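Local coordinates for protein glucokinase (Leishmania braziliensis MHOM/BR/75/M2904, PDB 6EDI) that probably phosphorylates D-glucose at the expense of ATP, as a dimeric glucokinase, at residues I81-L84 with L85-D89. Numbering follows the deposited sequence.
Sequences IRQL and LEFFD
From R82 to F88 the backbone bonding changes from i to i+3 pairs (I81 O with L84 N, R82 O with L85 N) to i to i+4 pairs (Q83 O with F87 N, L84 O with F88 N), and this change marks the entry into helix 84-98. L85 N lies 3.1 Å from R82 O, well above the carbonyl plane, 51° out of it. F87 N meets Q83 O at 3.2 Å. F88 N reaches L84 O at 2.9 Å, the straightest of the three bonds between the segments.

Q83 and F87 carry the main side-chain contact. With its CG anti to the backbone N (chi1 -168°), Q83 places that atom 3.4 Å from F87 CZ, and the extended chain then heads outward past the CZ/CE1 end of the ring. Its amide plane is 28° from the ring plane; NE2 donates to T77 OG1 and OE1 accepts from K78 N, which fixes the rotation of that group. On the same face, Q83 O sits 3.4 Å above the ring centre.

L84 CD2 approaches F87 CD2 at 4.0 Å, while L84 CB lies 3.9 Å from F88 CE2. L84 O stands over one face of the F88 ring, offset toward the rim. Outside the two segments, L84 reaches V47, A52 and V115, F87 stacks on F74, and F88 meets Y142 edge-to-face.

The chemistry thus divides by side: L84, F87 and F88 anchor the helix start through apolar contacts on the mixed sheet containing strands 41-48, 51-58 and 110-117, consistent with the family's actin-like ATPase (ASKHA) fold, whereas the Q83 amide is held by earlier residues of its own loop and Q83 in turn meets F87 of the helix.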
# COMPACT_ATOMS: atom_id res chain seq x y z
N ILE A 81 21.79 -7.35 17.67
CA ILE A 81 20.56 -6.58 17.90
C ILE A 81 19.95 -6.82 19.28
O ILE A 81 19.22 -5.97 19.80
CB ILE A 81 19.49 -6.89 16.81
CG1 ILE A 81 18.42 -5.80 16.76
CG2 ILE A 81 18.85 -8.25 17.04
CD1 ILE A 81 18.95 -4.47 16.31
N ARG A 82 20.25 -7.98 19.87
CA ARG A 82 19.71 -8.33 21.18
C ARG A 82 20.34 -7.48 22.28
O ARG A 82 19.85 -7.43 23.40
CB ARG A 82 19.92 -9.82 21.45
CG ARG A 82 19.14 -10.73 20.50
CD ARG A 82 19.66 -12.15 20.49
NE ARG A 82 20.98 -12.24 19.87
CZ ARG A 82 21.61 -13.39 19.60
NH1 ARG A 82 21.03 -14.55 19.90
NH2 ARG A 82 22.81 -13.38 19.04
N GLN A 83 21.43 -6.79 21.94
CA GLN A 83 22.05 -5.85 22.87
C GLN A 83 21.13 -4.67 23.21
O GLN A 83 21.36 -3.96 24.18
CB GLN A 83 23.41 -5.37 22.35
CG GLN A 83 24.25 -4.62 23.38
CD GLN A 83 25.70 -4.42 22.96
OE1 GLN A 83 26.07 -4.65 21.80
NE2 GLN A 83 26.54 -3.99 23.90
N LEU A 84 20.07 -4.47 22.42
CA LEU A 84 19.08 -3.44 22.77
C LEU A 84 18.54 -3.69 24.18
O LEU A 84 18.29 -2.75 24.92
CB LEU A 84 17.93 -3.38 21.75
CG LEU A 84 18.29 -3.00 20.31
CD1 LEU A 84 17.06 -2.75 19.49
CD2 LEU A 84 19.15 -1.76 20.31
N LEU A 85 18.40 -4.96 24.56
CA LEU A 85 17.86 -5.33 25.87
C LEU A 85 18.72 -4.77 27.01
O LEU A 85 18.20 -4.24 27.99
CB LEU A 85 17.71 -6.85 26.01
CG LEU A 85 16.41 -7.45 25.49
CD1 LEU A 85 16.32 -7.31 23.99
CD2 LEU A 85 16.27 -8.92 25.88
N GLU A 86 20.03 -4.89 26.86
CA GLU A 86 20.95 -4.32 27.83
C GLU A 86 20.70 -2.83 27.93
O GLU A 86 20.60 -2.29 29.03
CB GLU A 86 22.39 -4.56 27.40
CG GLU A 86 22.68 -6.00 27.06
CD GLU A 86 24.15 -6.30 27.06
OE1 GLU A 86 24.96 -5.34 27.16
OE2 GLU A 86 24.50 -7.49 26.98
N PHE A 87 20.58 -2.18 26.77
CA PHE A 87 20.42 -0.73 26.73
C PHE A 87 19.13 -0.28 27.42
O PHE A 87 19.14 0.66 28.22
CB PHE A 87 20.45 -0.21 25.29
CG PHE A 87 21.71 -0.56 24.53
CD1 PHE A 87 22.90 -0.81 25.21
CD2 PHE A 87 21.69 -0.64 23.15
CE1 PHE A 87 24.05 -1.14 24.51
CE2 PHE A 87 22.84 -0.97 22.43
CZ PHE A 87 24.03 -1.21 23.12
N PHE A 88 18.03 -0.94 27.11
CA PHE A 88 16.75 -0.58 27.72
C PHE A 88 16.83 -0.75 29.23
O PHE A 88 16.33 0.08 29.99
CB PHE A 88 15.61 -1.41 27.14
CG PHE A 88 15.42 -1.23 25.67
CD1 PHE A 88 15.78 -0.03 25.05
CD2 PHE A 88 14.89 -2.26 24.90
CE1 PHE A 88 15.61 0.13 23.67
CE2 PHE A 88 14.72 -2.11 23.53
CZ PHE A 88 15.08 -0.91 22.91
N ASP A 89 17.49 -1.82 29.68
CA ASP A 89 17.67 -2.04 31.11
C ASP A 89 18.57 -0.97 31.76
O ASP A 89 18.25 -0.48 32.84
CB ASP A 89 18.16 -3.45 31.41
CG ASP A 89 17.92 -3.85 32.85
OD1 ASP A 89 16.77 -4.22 33.17
OD2 ASP A 89 18.86 -3.77 33.66